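Local coordinates for Galactose/lactose metabolism regulatory protein GAL80 (Saccharomyces cerevisiae, PDB 3BTV), which represses the galactose and lactose metabolic genes by binding the transcriptional activator GAL4 and blocking it when no inducing sugar is present, at residues P159-A164 / Q222-S227; I317-L322 / V355-N360; F50-L55 / S73-F78; I21-V26 / M92-I97. The protein carries 1 engineered substitution. All blocks are in the same frame, centred on the assembly; numbering follows the deposited sequence.

In the fold
Contacts 3 and 4 belong to one parallel sheet of the Rossmann domain: strands 50-56 and 21-26 are neighbours, and contact 3 is nested inside the chain loop that contact 4 closes. Contact 4 is core, with regular backbone bonds and mostly large apolar side chains on both faces; contact 3, at the sheet's edge, has fewer and less regular bonds and small residues. Contacts 1 and 2 lie in the other half of the chain, about 28 Å or more from contacts 3 and 4 between centres. Contact 1 is buried and wholly apolar across helices; contact 2 joins the outermost strand 352-356 to its neighbour 319-324 and is partly exposed. They touch through Y160, whose hydroxyl is probably hydrogen-bonded to L358 N.

Contact 1 of 4, residues P159-A164 / Q222-S227; sequences PYILRA and QYMTSS
The carbonyl oxygen of Y223, whose ring edge meets I161 and L162, is gripped by two donors: the ammonium of K165 and, more weakly, the backbone N of S226 at 3.4 Å from Y223 O. D398 O fixes the hydroxyl end of the Y223 side chain through a hydrogen bond and K165 makes a cation-pi contact with the ring, while the edge facing I161 and L162 is left to apolar contact. Near the ring plane lie I161 CG2, 4.2 Å from Y223 CD2, and L162 CD2, also 4.2 Å away, from Y223 CE2. M224 reaches across between the helices. The anti placement of I161 CG2 relative to its own backbone N presents that methyl to M224 CG at 3.5 Å, the two side chains crossing at about a right angle. An extended chi2 (-175°) carries M224 SD to 3.7 Å from A164 CB, and a bend at chi3 turns the terminal methyl; alanine is small enough to admit the sulfur. Beneath, A164 touches L306 and M224 touches L308. S226, with positive phi, closes helix 209-225 in a Schellman motif, sealed by S227 N to Q222 O at 3.1 Å. Two helices packed side by side on one face of the large mixed sheet make a layered alpha/beta arrangement.

Contact 2 of 4, residues I317-L322 / V355-N360; sequences ISNLVL and VYHLRN
Just past the end of strand 352-356, H357 reaches to S318, its ND1 donating to S318 O at 2.7 Å. The first torsion sets this up: the ring carbon CG lies anti to the backbone N (chi1 176°), carrying the imidazole across to the neighbouring segment. The carbonyl oxygen lies within 6° of the ring plane, although the hydrogen bond is bent, 142° at the hydrogen. A polar ring is at home at this exposed site, and its N-H gives the S318 carbonyl a donor beyond the end of the backbone pairing. N319 also has CG anti to its N, which lays OD1 against carbons, 3.4 Å from V355 CG1 and also 3.4 Å from H357 CB; its amide stands nearly perpendicular to the imidazole, 82° between planes. N319 ND2 is weakly bonded to E309. The backbones pair through Y356 N to L320 O at 2.7 Å and L320 N to Y356 O at 3.1 Å, a hydrogen-bonded antiparallel pair. On the face they share, L320 CB and Y356 CB are 4.2 Å apart; beyond CB the tyrosine ring leads off toward R163 of helix 159-169, whereas L320 packs on L306 and L308. V321 and V355, on the other face, form the next, non-hydrogen-bonded pair. S318 and N319 together sit opposite the single residue E309 of strand 305-310, a classic beta bulge, and strand 352-356, outermost in this chain, makes the antiparallel edge of a mixed sheet.

Contact 3 of 4, residues F50-L55 / S73-F78; sequences FQITAL and SNATAF
F78 turns its ring back to A54 because CG lies beside its own backbone N and anti to the carbonyl carbon (chi1 -70°), bringing F78 CE1 to 3.7 Å from A54 CB. The ring also touches helix 81-86, and alanine leaves room for it. At the other end I52 has CG2 anti to its N, directing that methyl at A75 CB, 3.8 Å off. T53 keeps its hydroxyl in the crowded position between N and carbonyl carbon, where T89 O takes it up, so the polar end is satisfied away from this contact. The backbones do the joining. F78 N binds L55 O at 3.1 Å, nearly along the C=O axis. T76 N meets T53 O at 3.2 Å from well above the carbonyl plane, 56° out of it, and L55 N to T76 O is weak at 3.3 Å. A75 CA supplements these with a C-H contact to T53 O at 3.4 Å. The two strands are the ends of a beta-alpha-beta crossover through helix 60-69, which A77 and L55 touch. With one weak bond, one that approaches its carbonyl from above the plane, and mostly small side chains, the chemistry suggests that this strand, outermost in the chain's sheet, is held largely by its backbone, with F78 and I52 adding apolar cover.

Contact 4 of 4, residues I21-V26 / M92-I97; sequences IRVGFV and MIVIAI
The ring of F25 lies under V94, whose CB sits over one face, 3.9 Å from the ring centroid, in a CH-pi contact. The first torsion of F25, chi1 -138°, departs from the usual staggered positions and brings the ring toward the neighbouring strand; V94 CG1 then comes within 3.6 Å of F25 CZ, and A96 CB approaches F25 CE1 at 3.8 Å. V94 branches at CB, so while CG1 meets the ring, V94 CG2 meets V23 CG1 at 3.7 Å. M92 joins V23, F25 and V94 on this face, which helix 363-380 covers through I375 and Y372. On the other face V26 pairs with I95, and I93 lies opposite G24; I93 and I95 rest on helix 102-112. G24 contributes backbone alone: its N binds M92 O at 2.8 Å, and its O receives V94 N at 2.9 Å. V26 continues the pattern, taking V94 O through its N and giving its O to A96 N at 2.8 Å. With M92 N on R22 O this makes five regular bonds, satisfying the backbone groups that the two strands turn toward each other. R22, at the start, turns its guanidinium aside to a salt bridge with D91. Apolar side chains on both faces of these parallel neighbours, first and fourth strands in a 3-2-1-4-5-6 order, mark the centre of a Rossmann fold, the fold of dinucleotide-binding domains.

Contact 1 of 4, residues P159-A164 / Q222-S227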
loop_
_atom_site.group_PDB
_atom_site.type_symbol
_atom_site.label_atom_id
_atom_site.label_comp_id
_atom_site.label_asym_id
_atom_site.label_seq_id
_atom_site.Cartn_x
_atom_site.Cartn_y
_atom_site.Cartn_z
ATOM N N PRO B 159 -7.336 18.387 16.128
ATOM C CA PRO B 159 -6.104 19.008 16.623
ATOM C C PRO B 159 -4.895 18.246 16.088
ATOM O O PRO B 159 -3.845 18.835 15.850
ATOM C CB PRO B 159 -6.210 18.845 18.149
ATOM C CG PRO B 159 -7.659 18.519 18.416
ATOM C CD PRO B 159 -8.126 17.774 17.207
ATOM N N TYR B 160 -5.043 16.942 15.908
ATOM C CA TYR B 160 -3.965 16.130 15.332
ATOM C C TYR B 160 -3.651 16.492 13.885
ATOM O O TYR B 160 -2.484 16.620 13.497
ATOM C CB TYR B 160 -4.317 14.656 15.431
ATOM C CG TYR B 160 -4.531 14.212 16.864
ATOM C CD1 TYR B 160 -5.812 14.001 17.374
ATOM C CD2 TYR B 160 -3.449 14.015 17.709
ATOM C CE1 TYR B 160 -6.001 13.593 18.703
ATOM C CE2 TYR B 160 -3.626 13.612 19.034
ATOM C CZ TYR B 160 -4.897 13.413 19.530
ATOM O OH TYR B 160 -5.055 13.005 20.841
ATOM N N ILE B 161 -4.699 16.648 13.086
ATOM C CA ILE B 161 -4.535 17.032 11.693
ATOM C C ILE B 161 -3.872 18.399 11.579
ATOM O O ILE B 161 -2.924 18.569 10.821
ATOM C CB ILE B 161 -5.904 17.076 10.963
ATOM C CG1 ILE B 161 -6.613 15.731 11.089
ATOM C CG2 ILE B 161 -5.730 17.437 9.504
ATOM C CD1 ILE B 161 -5.751 14.565 10.745
ATOM N N LEU B 162 -4.362 19.375 12.341
ATOM C CA LEU B 162 -3.807 20.723 12.255
ATOM C C LEU B 162 -2.340 20.759 12.698
ATOM O O LEU B 162 -1.525 21.431 12.081
ATOM C CB LEU B 162 -4.651 21.705 13.075
ATOM C CG LEU B 162 -6.024 21.936 12.436
ATOM C CD1 LEU B 162 -6.930 22.685 13.388
ATOM C CD2 LEU B 162 -5.857 22.686 11.119
ATOM N N ARG B 163 -2.004 20.029 13.762
ATOM C CA ARG B 163 -0.605 19.938 14.201
ATOM C C ARG B 163 0.262 19.315 13.096
ATOM O O ARG B 163 1.331 19.827 12.769
ATOM C CB ARG B 163 -0.475 19.125 15.496
ATOM C CG ARG B 163 -0.805 19.905 16.774
ATOM C CD ARG B 163 0.443 20.520 17.423
ATOM N NE ARG B 163 0.168 21.071 18.756
ATOM C CZ ARG B 163 1.102 21.425 19.640
ATOM N NH1 ARG B 163 2.389 21.285 19.350
ATOM N NH2 ARG B 163 0.748 21.915 20.822
ATOM N N ALA B 164 -0.203 18.223 12.501
ATOM C CA ALA B 164 0.558 17.606 11.404
ATOM C C ALA B 164 0.753 18.583 10.231
ATOM O O ALA B 164 1.870 18.723 9.679
ATOM C CB ALA B 164 -0.111 16.335 10.943
ATOM N N GLN B 222 -4.846 15.261 1.752
ATOM C CA GLN B 222 -4.596 16.357 0.826
ATOM C C GLN B 222 -4.515 17.673 1.560
ATOM O O GLN B 222 -3.709 18.536 1.222
ATOM C CB GLN B 222 -5.704 16.428 -0.219
ATOM C CG GLN B 222 -5.677 15.258 -1.173
ATOM C CD GLN B 222 -6.930 15.204 -2.023
ATOM O OE1 GLN B 222 -6.931 15.624 -3.171
ATOM N NE2 GLN B 222 -8.011 14.711 -1.450
ATOM N N TYR B 223 -5.345 17.811 2.582
ATOM C CA TYR B 223 -5.335 19.016 3.399
ATOM C C TYR B 223 -4.014 19.185 4.172
ATOM O O TYR B 223 -3.455 20.282 4.224
ATOM C CB TYR B 223 -6.539 19.020 4.347
ATOM C CG TYR B 223 -6.696 20.311 5.130
ATOM C CD1 TYR B 223 -6.962 21.515 4.480
ATOM C CD2 TYR B 223 -6.572 20.327 6.511
ATOM C CE1 TYR B 223 -7.108 22.689 5.186
ATOM C CE2 TYR B 223 -6.725 21.502 7.232
ATOM C CZ TYR B 223 -6.978 22.678 6.560
ATOM O OH TYR B 223 -7.114 23.846 7.264
ATOM N N MET B 224 -3.509 18.102 4.758
ATOM C CA MET B 224 -2.265 18.142 5.546
ATOM C C MET B 224 -1.024 18.376 4.692
ATOM O O MET B 224 -0.078 19.015 5.132
ATOM C CB MET B 224 -2.062 16.819 6.292
ATOM C CG MET B 224 -2.915 16.643 7.514
ATOM S SD MET B 224 -2.467 15.115 8.366
ATOM C CE MET B 224 -2.931 13.849 7.165
ATOM N N THR B 225 -1.013 17.821 3.483
ATOM C CA THR B 225 0.141 17.946 2.627
ATOM C C THR B 225 -0.014 19.151 1.716
ATOM O O THR B 225 0.886 19.485 0.959
ATOM C CB THR B 225 0.353 16.681 1.756
ATOM O OG1 THR B 225 -0.762 16.512 0.865
ATOM C CG2 THR B 225 0.508 15.438 2.637
ATOM N N SER B 226 -1.163 19.807 1.790
ATOM C CA SER B 226 -1.460 20.919 0.884
ATOM C C SER B 226 -1.222 20.542 -0.581
ATOM O O SER B 226 -0.577 21.284 -1.314
ATOM C CB SER B 226 -0.609 22.149 1.222
ATOM O OG SER B 226 -0.851 22.601 2.544
ATOM N N SER B 227 -1.724 19.391 -1.007
ATOM C CA SER B 227 -1.624 19.014 -2.418
ATOM C C SER B 227 -2.824 18.198 -2.839
ATOM O O SER B 227 -3.348 17.417 -2.044
ATOM C CB SER B 227 -0.362 18.188 -2.683
ATOM O OG SER B 227 -0.257 17.890 -4.071
#

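Contact 2 of 4, residues I317-L322 / V355-N360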
loop_
_atom_site.group_PDB
_atom_site.type_symbol
_atom_site.label_atom_id
_atom_site.label_comp_id
_atom_site.label_asym_id
_atom_site.label_seq_id
_atom_site.Cartn_x
_atom_site.Cartn_y
_atom_site.Cartn_z
ATOM N N ILE B 317 -8.688 10.102 14.269
ATOM C CA ILE B 317 -7.261 10.209 14.597
ATOM C C ILE B 317 -7.130 10.508 16.073
ATOM O O ILE B 317 -7.812 11.392 16.598
ATOM C CB ILE B 317 -6.541 11.297 13.775
ATOM C CG1 ILE B 317 -6.550 10.912 12.298
ATOM C CG2 ILE B 317 -5.105 11.471 14.268
ATOM C CD1 ILE B 317 -5.852 9.608 12.033
ATOM N N SER B 318 -6.267 9.761 16.749
ATOM C CA SER B 318 -6.158 9.884 18.188
ATOM C C SER B 318 -4.700 9.955 18.648
ATOM O O SER B 318 -4.426 10.052 19.837
ATOM C CB SER B 318 -6.876 8.721 18.872
ATOM O OG SER B 318 -6.187 7.506 18.647
ATOM N N ASN B 319 -3.766 9.912 17.706
ATOM C CA ASN B 319 -2.351 9.956 18.054
ATOM C C ASN B 319 -1.477 10.490 16.915
ATOM O O ASN B 319 -1.651 10.097 15.764
ATOM C CB ASN B 319 -1.888 8.560 18.457
ATOM C CG ASN B 319 -0.624 8.586 19.275
ATOM O OD1 ASN B 319 -0.454 9.432 20.151
ATOM N ND2 ASN B 319 0.269 7.646 19.008
ATOM N N LEU B 320 -0.552 11.393 17.242
ATOM C CA LEU B 320 0.445 11.896 16.284
ATOM C C LEU B 320 1.872 11.689 16.808
ATOM O O LEU B 320 2.216 12.093 17.934
ATOM C CB LEU B 320 0.217 13.380 15.971
ATOM C CG LEU B 320 1.305 14.127 15.172
ATOM C CD1 LEU B 320 1.430 13.598 13.753
ATOM C CD2 LEU B 320 0.992 15.603 15.136
ATOM N N VAL B 321 2.695 11.060 15.988
ATOM C CA VAL B 321 4.072 10.758 16.353
ATOM C C VAL B 321 5.057 11.287 15.311
ATOM O O VAL B 321 4.855 11.114 14.110
ATOM C CB VAL B 321 4.286 9.239 16.485
ATOM C CG1 VAL B 321 5.651 8.960 17.081
ATOM C CG2 VAL B 321 3.196 8.608 17.369
ATOM N N LEU B 322 6.135 11.902 15.785
ATOM C CA LEU B 322 7.215 12.378 14.932
ATOM C C LEU B 322 8.504 11.711 15.334
ATOM O O LEU B 322 8.829 11.639 16.528
ATOM C CB LEU B 322 7.401 13.883 15.095
ATOM C CG LEU B 322 6.474 14.796 14.314
ATOM C CD1 LEU B 322 6.609 16.183 14.891
ATOM C CD2 LEU B 322 6.858 14.769 12.838
ATOM N N VAL B 355 5.677 12.337 20.841
ATOM C CA VAL B 355 4.295 11.890 20.761
ATOM C C VAL B 355 3.377 13.012 21.182
ATOM O O VAL B 355 3.581 13.630 22.228
ATOM C CB VAL B 355 4.036 10.715 21.712
ATOM C CG1 VAL B 355 2.609 10.195 21.534
ATOM C CG2 VAL B 355 5.036 9.618 21.451
ATOM N N TYR B 356 2.362 13.269 20.370
ATOM C CA TYR B 356 1.357 14.264 20.692
ATOM C C TYR B 356 0.038 13.538 20.876
ATOM O O TYR B 356 -0.472 12.907 19.947
ATOM C CB TYR B 356 1.294 15.326 19.587
ATOM C CG TYR B 356 0.205 16.373 19.766
ATOM C CD1 TYR B 356 0.310 17.362 20.731
ATOM C CD2 TYR B 356 -0.916 16.389 18.942
ATOM C CE1 TYR B 356 -0.675 18.329 20.879
ATOM C CE2 TYR B 356 -1.912 17.354 19.085
ATOM C CZ TYR B 356 -1.782 18.320 20.054
ATOM O OH TYR B 356 -2.757 19.278 20.202
ATOM N N HIS B 357 -0.496 13.577 22.090
ATOM C CA HIS B 357 -1.699 12.811 22.388
ATOM C C HIS B 357 -2.527 13.480 23.463
ATOM O O HIS B 357 -2.078 13.602 24.600
ATOM C CB HIS B 357 -1.352 11.378 22.821
ATOM C CG HIS B 357 -2.544 10.571 23.242
ATOM N ND1 HIS B 357 -3.552 10.221 22.369
ATOM C CD2 HIS B 357 -2.893 10.048 24.441
ATOM C CE1 HIS B 357 -4.468 9.519 23.011
ATOM N NE2 HIS B 357 -4.090 9.395 24.271
ATOM N N LEU B 358 -3.732 13.912 23.092
ATOM C CA LEU B 358 -4.664 14.520 24.031
ATOM C C LEU B 358 -5.569 13.439 24.602
ATOM O O LEU B 358 -6.525 12.997 23.963
ATOM C CB LEU B 358 -5.505 15.587 23.339
ATOM C CG LEU B 358 -4.785 16.604 22.458
ATOM C CD1 LEU B 358 -5.793 17.369 21.612
ATOM C CD2 LEU B 358 -3.955 17.564 23.302
ATOM N N ARG B 359 -5.252 13.006 25.810
ATOM C CA ARG B 359 -6.028 11.976 26.480
ATOM C C ARG B 359 -7.397 12.530 26.845
ATOM O O ARG B 359 -7.525 13.690 27.251
ATOM C CB ARG B 359 -5.287 11.510 27.730
ATOM C CG ARG B 359 -3.815 11.878 27.685
ATOM C CD ARG B 359 -2.942 10.899 28.437
ATOM N NE ARG B 359 -1.535 11.119 28.118
ATOM C CZ ARG B 359 -0.525 10.461 28.674
ATOM N NH1 ARG B 359 -0.753 9.527 29.589
ATOM N NH2 ARG B 359 0.718 10.737 28.314
ATOM N N ASN B 360 -8.420 11.702 26.680
ATOM C CA ASN B 360 -9.794 12.113 26.962
ATOM C C ASN B 360 -10.343 13.125 25.959
ATOM O O ASN B 360 -11.278 13.867 26.268
ATOM C CB ASN B 360 -9.918 12.672 28.385
ATOM C CG ASN B 360 -9.749 11.605 29.450
ATOM O OD1 ASN B 360 -10.091 10.439 29.242
ATOM N ND2 ASN B 360 -9.223 12.003 30.605
#

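Contact 3 of 4, residues F50-L55 / S73-F78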
loop_
_atom_site.group_PDB
_atom_site.type_symbol
_atom_site.label_atom_id
_atom_site.label_comp_id
_atom_site.label_asym_id
_atom_site.label_seq_id
_atom_site.Cartn_x
_atom_site.Cartn_y
_atom_site.Cartn_z
ATOM N N PHE B 50 -24.511 30.938 18.787
ATOM C CA PHE B 50 -25.538 30.209 18.049
ATOM C C PHE B 50 -26.823 30.022 18.843
ATOM O O PHE B 50 -26.792 29.776 20.048
ATOM C CB PHE B 50 -25.019 28.834 17.628
ATOM C CG PHE B 50 -23.877 28.879 16.649
ATOM C CD1 PHE B 50 -22.568 28.718 17.081
ATOM C CD2 PHE B 50 -24.113 29.060 15.296
ATOM C CE1 PHE B 50 -21.511 28.749 16.187
ATOM C CE2 PHE B 50 -23.065 29.090 14.394
ATOM C CZ PHE B 50 -21.761 28.933 14.840
ATOM N N GLN B 51 -27.951 30.123 18.150
ATOM C CA GLN B 51 -29.245 29.831 18.743
ATOM C C GLN B 51 -30.150 29.107 17.751
ATOM O O GLN B 51 -30.285 29.523 16.601
ATOM C CB GLN B 51 -29.918 31.116 19.231
ATOM C CG GLN B 51 -29.550 31.509 20.653
ATOM C CD GLN B 51 -29.874 30.418 21.656
ATOM O OE1 GLN B 51 -29.060 29.531 21.912
ATOM N NE2 GLN B 51 -31.069 30.481 22.233
ATOM N N ILE B 52 -30.769 28.022 18.206
ATOM C CA ILE B 52 -31.699 27.264 17.376
ATOM C C ILE B 52 -33.086 27.898 17.387
ATOM O O ILE B 52 -33.841 27.751 18.348
ATOM C CB ILE B 52 -31.784 25.796 17.838
ATOM C CG1 ILE B 52 -30.459 25.076 17.554
ATOM C CG2 ILE B 52 -32.927 25.079 17.150
ATOM C CD1 ILE B 52 -30.423 23.636 18.043
ATOM N N THR B 53 -33.416 28.600 16.308
ATOM C CA THR B 53 -34.675 29.328 16.226
ATOM C C THR B 53 -35.716 28.592 15.387
ATOM O O THR B 53 -36.891 28.956 15.384
ATOM C CB THR B 53 -34.471 30.733 15.632
ATOM O OG1 THR B 53 -34.079 30.619 14.257
ATOM C CG2 THR B 53 -33.400 31.491 16.408
ATOM N N ALA B 54 -35.282 27.562 14.673
ATOM C CA ALA B 54 -36.186 26.807 13.817
ATOM C C ALA B 54 -35.814 25.332 13.795
ATOM O O ALA B 54 -34.669 24.966 14.058
ATOM C CB ALA B 54 -36.176 27.373 12.414
ATOM N N LEU B 55 -36.784 24.485 13.469
ATOM C CA LEU B 55 -36.571 23.043 13.478
ATOM C C LEU B 55 -37.603 22.415 12.559
ATOM O O LEU B 55 -38.764 22.825 12.565
ATOM C CB LEU B 55 -36.757 22.507 14.898
ATOM C CG LEU B 55 -35.786 21.459 15.426
ATOM C CD1 LEU B 55 -34.417 22.076 15.603
ATOM C CD2 LEU B 55 -36.282 20.885 16.743
ATOM N N SER B 73 -36.244 27.443 23.841
ATOM C CA SER B 73 -37.307 28.441 23.963
ATOM C C SER B 73 -37.335 29.473 22.833
ATOM O O SER B 73 -38.146 30.400 22.852
ATOM C CB SER B 73 -37.226 29.148 25.318
ATOM O OG SER B 73 -35.992 29.824 25.462
ATOM N N ASN B 74 -36.449 29.316 21.853
ATOM C CA ASN B 74 -36.456 30.190 20.685
ATOM C C ASN B 74 -36.828 29.444 19.415
ATOM O O ASN B 74 -37.074 30.053 18.374
ATOM C CB ASN B 74 -35.106 30.876 20.506
ATOM C CG ASN B 74 -34.892 31.997 21.492
ATOM O OD1 ASN B 74 -34.439 33.080 21.124
ATOM N ND2 ASN B 74 -35.227 31.751 22.753
ATOM N N ALA B 75 -36.872 28.120 19.508
ATOM C CA ALA B 75 -37.147 27.278 18.351
ATOM C C ALA B 75 -38.637 27.029 18.167
ATOM O O ALA B 75 -39.338 26.658 19.108
ATOM C CB ALA B 75 -36.400 25.955 18.466
ATOM N N THR B 76 -39.111 27.241 16.946
ATOM C CA THR B 76 -40.478 26.910 16.586
ATOM C C THR B 76 -40.462 25.773 15.573
ATOM O O THR B 76 -39.631 25.757 14.668
ATOM C CB THR B 76 -41.221 28.130 16.006
ATOM O OG1 THR B 76 -40.492 28.650 14.887
ATOM C CG2 THR B 76 -41.348 29.220 17.059
ATOM N N ALA B 77 -41.377 24.822 15.735
ATOM C CA ALA B 77 -41.431 23.644 14.871
ATOM C C ALA B 77 -42.282 23.880 13.624
ATOM O O ALA B 77 -43.512 23.898 13.693
ATOM C CB ALA B 77 -41.953 22.442 15.646
ATOM N N PHE B 78 -41.620 24.046 12.482
ATOM C CA PHE B 78 -42.321 24.313 11.227
ATOM C C PHE B 78 -42.985 23.061 10.668
ATOM O O PHE B 78 -42.455 21.957 10.803
ATOM C CB PHE B 78 -41.378 24.942 10.199
ATOM C CG PHE B 78 -40.973 26.349 10.539
ATOM C CD1 PHE B 78 -40.147 26.605 11.624
ATOM C CD2 PHE B 78 -41.426 27.418 9.782
ATOM C CE1 PHE B 78 -39.777 27.899 11.944
ATOM C CE2 PHE B 78 -41.060 28.715 10.098
ATOM C CZ PHE B 78 -40.236 28.956 11.180
#

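Contact 4 of 4, residues I21-V26 / M92-I97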
loop_
_atom_site.group_PDB
_atom_site.type_symbol
_atom_site.label_atom_id
_atom_site.label_comp_id
_atom_site.label_asym_id
_atom_site.label_seq_id
_atom_site.Cartn_x
_atom_site.Cartn_y
_atom_site.Cartn_z
ATOM N N ILE B 21 -25.950 33.743 16.031
ATOM C CA ILE B 21 -26.279 33.162 14.732
ATOM C C ILE B 21 -27.529 32.287 14.851
ATOM O O ILE B 21 -27.537 31.300 15.588
ATOM C CB ILE B 21 -25.090 32.345 14.182
ATOM C CG1 ILE B 21 -23.851 33.232 14.074
ATOM C CG2 ILE B 21 -25.419 31.745 12.829
ATOM C CD1 ILE B 21 -22.620 32.508 13.588
ATOM N N ARG B 22 -28.591 32.665 14.143
ATOM C CA ARG B 22 -29.865 31.945 14.212
ATOM C C ARG B 22 -29.864 30.702 13.322
ATOM O O ARG B 22 -29.685 30.801 12.106
ATOM C CB ARG B 22 -31.023 32.866 13.824
ATOM C CG ARG B 22 -31.191 34.087 14.721
ATOM C CD ARG B 22 -32.329 34.969 14.229
ATOM N NE ARG B 22 -32.096 35.451 12.869
ATOM C CZ ARG B 22 -33.014 36.056 12.120
ATOM N NH1 ARG B 22 -34.237 36.253 12.593
ATOM N NH2 ARG B 22 -32.710 36.464 10.896
ATOM N N VAL B 23 -30.088 29.539 13.927
ATOM C CA VAL B 23 -29.920 28.265 13.228
ATOM C C VAL B 23 -31.205 27.455 13.054
ATOM O O VAL B 23 -31.899 27.162 14.026
ATOM C CB VAL B 23 -28.881 27.380 13.954
ATOM C CG1 VAL B 23 -28.660 26.076 13.199
ATOM C CG2 VAL B 23 -27.575 28.133 14.119
ATOM N N GLY B 24 -31.497 27.083 11.808
ATOM C CA GLY B 24 -32.599 26.191 11.478
ATOM C C GLY B 24 -32.087 24.785 11.198
ATOM O O GLY B 24 -31.168 24.591 10.402
ATOM N N PHE B 25 -32.695 23.795 11.841
ATOM C CA PHE B 25 -32.154 22.445 11.810
ATOM C C PHE B 25 -33.087 21.395 11.196
ATOM O O PHE B 25 -34.241 21.239 11.612
ATOM C CB PHE B 25 -31.768 22.026 13.220
ATOM C CG PHE B 25 -30.474 21.299 13.285
ATOM C CD1 PHE B 25 -30.409 19.954 12.980
ATOM C CD2 PHE B 25 -29.314 21.966 13.631
ATOM C CE1 PHE B 25 -29.212 19.281 13.029
ATOM C CE2 PHE B 25 -28.114 21.303 13.679
ATOM C CZ PHE B 25 -28.060 19.956 13.381
ATOM N N VAL B 26 -32.571 20.676 10.207
ATOM C CA VAL B 26 -33.252 19.510 9.664
ATOM C C VAL B 26 -32.488 18.248 10.051
ATOM O O VAL B 26 -31.357 18.037 9.604
ATOM C CB VAL B 26 -33.329 19.559 8.130
ATOM C CG1 VAL B 26 -34.114 18.364 7.611
ATOM C CG2 VAL B 26 -33.970 20.854 7.664
ATOM N N MET B 92 -28.641 30.403 9.570
ATOM C CA MET B 92 -27.887 29.253 9.099
ATOM C C MET B 92 -28.741 27.995 9.089
ATOM O O MET B 92 -29.326 27.624 10.107
ATOM C CB MET B 92 -26.649 29.022 9.964
ATOM C CG MET B 92 -25.942 27.702 9.652
ATOM S SD MET B 92 -24.431 27.405 10.606
ATOM C CE MET B 92 -23.340 28.610 9.871
ATOM N N ILE B 93 -28.811 27.337 7.937
ATOM C CA ILE B 93 -29.537 26.077 7.839
ATOM C C ILE B 93 -28.560 24.911 7.911
ATOM O O ILE B 93 -27.535 24.905 7.228
ATOM C CB ILE B 93 -30.382 25.998 6.551
ATOM C CG1 ILE B 93 -31.570 26.962 6.643
ATOM C CG2 ILE B 93 -30.874 24.583 6.319
ATOM C CD1 ILE B 93 -32.347 27.115 5.349
ATOM N N VAL B 94 -28.873 23.941 8.764
ATOM C CA VAL B 94 -28.063 22.738 8.889
ATOM C C VAL B 94 -28.872 21.531 8.440
ATOM O O VAL B 94 -29.978 21.308 8.921
ATOM C CB VAL B 94 -27.607 22.509 10.340
ATOM C CG1 VAL B 94 -26.657 21.324 10.408
ATOM C CG2 VAL B 94 -26.936 23.753 10.881
ATOM N N ILE B 95 -28.330 20.766 7.502
ATOM C CA ILE B 95 -28.974 19.531 7.068
ATOM C C ILE B 95 -28.199 18.336 7.619
ATOM O O ILE B 95 -27.065 18.075 7.209
ATOM C CB ILE B 95 -29.048 19.426 5.538
ATOM C CG1 ILE B 95 -30.207 20.260 4.999
ATOM C CG2 ILE B 95 -29.259 17.990 5.114
ATOM C CD1 ILE B 95 -29.929 21.729 4.957
ATOM N N ALA B 96 -28.806 17.624 8.567
ATOM C CA ALA B 96 -28.170 16.447 9.156
ATOM C C ALA B 96 -29.076 15.224 9.026
ATOM O O ALA B 96 -29.488 14.619 10.018
ATOM C CB ALA B 96 -27.796 16.703 10.607
ATOM N N ILE B 97 -29.389 14.883 7.782
ATOM C CA ILE B 97 -30.216 13.732 7.466
ATOM C C ILE B 97 -29.387 12.787 6.610
ATOM O O ILE B 97 -28.281 13.135 6.204
ATOM C CB ILE B 97 -31.451 14.148 6.661
ATOM C CG1 ILE B 97 -31.024 14.937 5.422
ATOM C CG2 ILE B 97 -32.394 14.983 7.517
ATOM C CD1 ILE B 97 -32.174 15.317 4.514
#